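Side-chain contacts in serine protease inhibitor (Schistosoma haematobium, PDB 3STO), which probably inhibits serine endopeptidases, as a trematode member of the serpin family: residues M231-F236 and G240-S245; L54-A59 and R131-S136. All blocks are in the same frame, centred on the assembly; numbering follows the deposited sequence.

How the interactions relate
Both contacts lie well away from the centre of the serpin, on opposite sides of it, with about 33 Å between their nearest atoms, and share no helix or strand. Interaction 1 joins the two strands of a beta hairpin: backbone hydrogen bonds carry it, a tyrosine-carboxylate bond is added on one face and a pair of phenylalanines on the other. Interaction 2, more than three times smaller in buried area, brings the end of helix 43-55 against helix 131-138, where side chains of 131-138 meet both S56 and the backbone of the turn, with no bond between the segments. Each contact is partly buried, mixing interior residues with others nearer the surface.

Interaction 1: M231-F236 and G240-S245; sequences MKYGKF and GFEIVS
Y233 reaches across to E242 on the neighbouring strand. A chi1 of 163° lays CG beside the carbonyl carbon, so the ring leans along the strand toward E242, on the face it shares with V244. CB lies near the carbonyl O of I243 and near CG1 of V244. CG and CD2 pass the same oxygen, I243 O being 3.4 Å from Y233 CD2 and oblique to the ring. CD2 of Y233 also sits 3.7 Å from CG1 of V244, which comes in at the ring edge. CE2 passes E242 CB and OE1, CZ lies near OE1 too, and the hydroxyl finishes the run: Y233 OH donates to E242 OE1 at 2.7 Å, meeting the oxygen nearly along its C-O bond. The carboxylate plane is turned 63° from the ring. K235 NZ is 5.6 Å from E242 OE1, too far for a salt bridge, though its charge may still favour the carboxylate form.

The backbones beneath belong to a beta hairpin, strands 218-236 and 241-247, running antiparallel. G234 and I243 form a hydrogen-bonded pair, with I243 N 2.7 Å from G234 O. At the turn end, F236 O faces both G240 and F241, a G1 beta bulge. F241 N bonds to this oxygen from above the carbonyl plane, and the bond from G240 N is weak; G240 takes the positive phi of the bulge.

On the other face, F236 and F241 meet at an angle, ring planes 47° apart, with F236 CD1 3.8 Å from F241 CE1. F236 CE1 also touches I243 CD1 at 4.1 Å, while Y282 packs edge-to-face with the F236 ring. Strand 253-260 flanks the hairpin, and S245 OG and T254 OG1 are hydrogen-bonded. Back on the tyrosine face, F375 of strand 373-376 touches Y233, E242 and V244.

Interaction 2: L54-A59 and R131-S136; sequences LGSGGA and RRFNES
A serine hydroxyl pressed against the rim of a phenylalanine is the odd feature here: S56 OG lies 3.0 Å from F133 CE1 and 3.3 Å from F133 CD1, close to the plane of the ring. The oxygen therefore meets the ring at its C-H edge and not over a face. Such an edge carries slight positive charge, so the approach is probably mildly favourable, although at this resolution the shortness itself should not be pressed. S56 CB follows the oxygen in, 3.8 Å from F133 CE1.

What brings the hydroxyl there is its first torsion: at chi1 74°, OG sits between the backbone N and the carbonyl carbon. From that position it also accepts from G58 N at 3.2 Å, with an N-H...O angle of 151°, which makes an ST turn. Weak hydrogen bonds link OG to I52 O and L53 O in the last turn of helix 43-55. The ST turn thus lies just where this helix runs out: G57, with a positive phi, is the first residue to leave helical angles, and the chain then turns through G58, whose CA is 4.2 Å from F133 CD1.

On the partner side, F133 and S136 are three residues apart on helix 131-138, so both can face S56. F133 has CG anti to its own N, chi1 178°, and this extended setting carries the ring across to the serine. S136 arrives beside it, with its OG 3.8 Å from S56 CA and 4.0 Å from S56 CB, a van der Waals approach. Around the ring, L145 of strand 143-148 and I329 of a loop add further contacts.

Interaction 1: M231-F236 and G240-S245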
loop_
_atom_site.group_PDB
_atom_site.type_symbol
_atom_site.label_atom_id
_atom_site.label_comp_id
_atom_site.label_asym_id
_atom_site.label_seq_id
_atom_site.Cartn_x
_atom_site.Cartn_y
_atom_site.Cartn_z
HETATM N N MSE A 231 18.317 -1.659 17.984
HETATM C CA MSE A 231 17.097 -1.979 17.256
HETATM C C MSE A 231 16.862 -3.469 17.222
HETATM O O MSE A 231 17.739 -4.253 17.585
HETATM C CB MSE A 231 17.068 -1.340 15.857
HETATM C CG MSE A 231 18.240 -1.664 14.931
HETATM SE SE MSE A 231 18.391 -0.446 13.314
HETATM C CE MSE A 231 19.755 0.849 13.992
ATOM N N LYS A 232 15.662 -3.848 16.817
ATOM C CA LYS A 232 15.304 -5.255 16.696
ATOM C C LYS A 232 15.928 -5.848 15.440
ATOM O O LYS A 232 15.921 -5.240 14.373
ATOM C CB LYS A 232 13.791 -5.403 16.671
ATOM C CG LYS A 232 13.161 -5.272 18.030
ATOM C CD LYS A 232 13.207 -6.597 18.741
ATOM C CE LYS A 232 12.405 -6.527 20.004
ATOM N NZ LYS A 232 11.067 -6.058 19.593
ATOM N N TYR A 233 16.495 -7.030 15.580
ATOM C CA TYR A 233 17.298 -7.585 14.516
ATOM C C TYR A 233 17.231 -9.093 14.577
ATOM O O TYR A 233 17.052 -9.677 15.643
ATOM C CB TYR A 233 18.765 -7.120 14.664
ATOM C CG TYR A 233 19.724 -7.959 13.863
ATOM C CD1 TYR A 233 20.317 -9.099 14.425
ATOM C CD2 TYR A 233 19.995 -7.656 12.524
ATOM C CE1 TYR A 233 21.193 -9.904 13.687
ATOM C CE2 TYR A 233 20.867 -8.461 11.767
ATOM C CZ TYR A 233 21.457 -9.581 12.344
ATOM O OH TYR A 233 22.314 -10.367 11.591
ATOM N N GLY A 234 17.379 -9.736 13.430
ATOM C CA GLY A 234 17.421 -11.180 13.406
ATOM C C GLY A 234 18.076 -11.642 12.124
ATOM O O GLY A 234 17.900 -11.002 11.075
ATOM N N LYS A 235 18.802 -12.763 12.205
ATOM C CA LYS A 235 19.414 -13.404 11.046
ATOM C C LYS A 235 18.763 -14.738 10.744
ATOM O O LYS A 235 18.653 -15.587 11.618
ATOM C CB LYS A 235 20.893 -13.621 11.296
ATOM C CG LYS A 235 21.627 -14.282 10.157
ATOM C CD LYS A 235 23.080 -13.728 10.071
ATOM C CE LYS A 235 24.125 -14.798 10.378
ATOM N NZ LYS A 235 25.485 -14.231 10.693
ATOM N N PHE A 236 18.334 -14.928 9.499
ATOM C CA PHE A 236 17.606 -16.127 9.143
ATOM C C PHE A 236 18.374 -16.861 8.058
ATOM O O PHE A 236 18.095 -16.739 6.871
ATOM C CB PHE A 236 16.173 -15.767 8.745
ATOM C CG PHE A 236 15.425 -15.024 9.837
ATOM C CD1 PHE A 236 15.547 -13.643 9.972
ATOM C CD2 PHE A 236 14.638 -15.713 10.752
ATOM C CE1 PHE A 236 14.897 -12.969 10.972
ATOM C CE2 PHE A 236 13.954 -15.039 11.750
ATOM C CZ PHE A 236 14.091 -13.658 11.861
ATOM N N GLY A 240 18.060 -17.335 4.035
ATOM C CA GLY A 240 19.028 -16.486 3.370
ATOM C C GLY A 240 18.888 -14.984 3.521
ATOM O O GLY A 240 19.346 -14.238 2.641
ATOM N N PHE A 241 18.301 -14.521 4.634
ATOM C CA PHE A 241 18.243 -13.065 4.898
ATOM C C PHE A 241 18.369 -12.652 6.381
ATOM O O PHE A 241 18.380 -13.480 7.292
ATOM C CB PHE A 241 16.975 -12.478 4.265
ATOM C CG PHE A 241 15.691 -13.121 4.757
ATOM C CD1 PHE A 241 15.233 -12.911 6.068
ATOM C CD2 PHE A 241 14.928 -13.898 3.921
ATOM C CE1 PHE A 241 14.052 -13.480 6.527
ATOM C CE2 PHE A 241 13.744 -14.477 4.369
ATOM C CZ PHE A 241 13.310 -14.281 5.683
ATOM N N GLU A 242 18.469 -11.358 6.609
ATOM C CA GLU A 242 18.479 -10.816 7.956
ATOM C C GLU A 242 17.542 -9.627 7.956
ATOM O O GLU A 242 17.294 -9.045 6.907
ATOM C CB GLU A 242 19.916 -10.428 8.429
ATOM C CG GLU A 242 20.717 -9.492 7.487
ATOM C CD GLU A 242 22.233 -9.314 7.877
ATOM O OE1 GLU A 242 22.661 -9.723 8.987
ATOM O OE2 GLU A 242 23.014 -8.742 7.072
ATOM N N ILE A 243 17.047 -9.251 9.134
ATOM C CA ILE A 243 16.022 -8.242 9.232
ATOM C C ILE A 243 16.294 -7.288 10.385
ATOM O O ILE A 243 16.724 -7.726 11.447
ATOM C CB ILE A 243 14.627 -8.947 9.453
ATOM C CG1 ILE A 243 14.272 -9.837 8.262
ATOM C CG2 ILE A 243 13.500 -7.934 9.744
ATOM C CD1 ILE A 243 12.932 -10.513 8.384
ATOM N N VAL A 244 16.036 -5.995 10.175
ATOM C CA VAL A 244 15.977 -5.027 11.248
ATOM C C VAL A 244 14.635 -4.369 11.212
ATOM O O VAL A 244 14.008 -4.291 10.164
ATOM C CB VAL A 244 17.076 -3.869 11.209
ATOM C CG1 VAL A 244 18.444 -4.410 11.552
ATOM C CG2 VAL A 244 17.073 -3.125 9.875
ATOM N N SER A 245 14.205 -3.888 12.375
ATOM C CA SER A 245 12.966 -3.129 12.508
ATOM C C SER A 245 13.311 -1.780 13.098
ATOM O O SER A 245 13.890 -1.704 14.170
ATOM C CB SER A 245 12.015 -3.859 13.421
ATOM O OG SER A 245 10.728 -3.369 13.211
#

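Interaction 2: L54-A59 and R131-S136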
loop_
_atom_site.group_PDB
_atom_site.type_symbol
_atom_site.label_atom_id
_atom_site.label_comp_id
_atom_site.label_asym_id
_atom_site.label_seq_id
_atom_site.Cartn_x
_atom_site.Cartn_y
_atom_site.Cartn_z
ATOM N N LEU A 54 -19.036 -2.298 -2.514
ATOM C CA LEU A 54 -19.926 -3.235 -1.854
ATOM C C LEU A 54 -20.526 -2.688 -0.541
ATOM O O LEU A 54 -21.676 -2.968 -0.209
ATOM C CB LEU A 54 -19.164 -4.536 -1.565
ATOM C CG LEU A 54 -19.910 -5.585 -0.768
ATOM C CD1 LEU A 54 -21.206 -5.960 -1.510
ATOM C CD2 LEU A 54 -19.037 -6.779 -0.567
ATOM N N GLY A 55 -19.733 -1.938 0.227
ATOM C CA GLY A 55 -20.183 -1.445 1.513
ATOM C C GLY A 55 -21.239 -0.372 1.329
ATOM O O GLY A 55 -22.098 -0.192 2.172
ATOM N N SER A 56 -21.183 0.334 0.205
ATOM C CA SER A 56 -22.080 1.454 -0.024
ATOM C C SER A 56 -23.404 1.067 -0.660
ATOM O O SER A 56 -24.236 1.946 -0.936
ATOM C CB SER A 56 -21.400 2.485 -0.932
ATOM O OG SER A 56 -21.349 2.028 -2.280
ATOM N N GLY A 57 -23.590 -0.226 -0.937
ATOM C CA GLY A 57 -24.715 -0.671 -1.759
ATOM C C GLY A 57 -24.563 -0.514 -3.281
ATOM O O GLY A 57 -25.432 -0.930 -4.044
ATOM N N GLY A 58 -23.472 0.088 -3.734
ATOM C CA GLY A 58 -23.242 0.295 -5.149
ATOM C C GLY A 58 -23.229 -0.975 -6.000
ATOM O O GLY A 58 -23.854 -1.030 -7.065
ATOM N N ALA A 59 -22.513 -1.998 -5.545
ATOM C CA ALA A 59 -22.297 -3.195 -6.342
ATOM C C ALA A 59 -23.318 -4.249 -5.971
ATOM O O ALA A 59 -23.468 -4.597 -4.802
ATOM C CB ALA A 59 -20.893 -3.734 -6.126
ATOM N N ARG A 131 -29.395 8.765 -5.051
ATOM C CA ARG A 131 -29.257 9.545 -3.823
ATOM C C ARG A 131 -28.697 8.747 -2.633
ATOM O O ARG A 131 -27.920 9.277 -1.835
ATOM C CB ARG A 131 -30.612 10.154 -3.437
ATOM N N ARG A 132 -29.096 7.485 -2.493
ATOM C CA ARG A 132 -28.611 6.685 -1.364
ATOM C C ARG A 132 -27.094 6.442 -1.454
ATOM O O ARG A 132 -26.396 6.372 -0.435
ATOM C CB ARG A 132 -29.340 5.350 -1.284
ATOM C CG ARG A 132 -30.838 5.435 -1.592
ATOM N N PHE A 133 -26.592 6.309 -2.678
ATOM C CA PHE A 133 -25.178 6.062 -2.888
ATOM C C PHE A 133 -24.409 7.334 -2.592
ATOM O O PHE A 133 -23.470 7.334 -1.777
ATOM C CB PHE A 133 -24.912 5.637 -4.334
ATOM C CG PHE A 133 -23.461 5.419 -4.646
ATOM C CD1 PHE A 133 -22.778 4.327 -4.108
ATOM C CD2 PHE A 133 -22.783 6.295 -5.483
ATOM C CE1 PHE A 133 -21.445 4.108 -4.392
ATOM C CE2 PHE A 133 -21.428 6.090 -5.783
ATOM C CZ PHE A 133 -20.756 4.989 -5.237
ATOM N N ASN A 134 -24.818 8.402 -3.273
ATOM C CA ASN A 134 -24.238 9.720 -3.104
ATOM C C ASN A 134 -24.115 10.108 -1.634
ATOM O O ASN A 134 -23.124 10.704 -1.215
ATOM C CB ASN A 134 -25.101 10.740 -3.816
ATOM C CG ASN A 134 -24.327 11.939 -4.239
ATOM O OD1 ASN A 134 -23.952 12.066 -5.408
ATOM N ND2 ASN A 134 -24.062 12.832 -3.292
ATOM N N GLU A 135 -25.132 9.760 -0.858
ATOM C CA GLU A 135 -25.135 10.058 0.560
ATOM C C GLU A 135 -24.196 9.130 1.317
ATOM O O GLU A 135 -23.445 9.591 2.165
ATOM C CB GLU A 135 -26.559 10.004 1.130
ATOM N N SER A 136 -24.234 7.832 1.016
ATOM C CA SER A 136 -23.295 6.864 1.610
ATOM C C SER A 136 -21.801 7.253 1.427
ATOM O O SER A 136 -20.995 7.156 2.373
ATOM C CB SER A 136 -23.565 5.451 1.065
ATOM O OG SER A 136 -23.232 4.441 2.018
#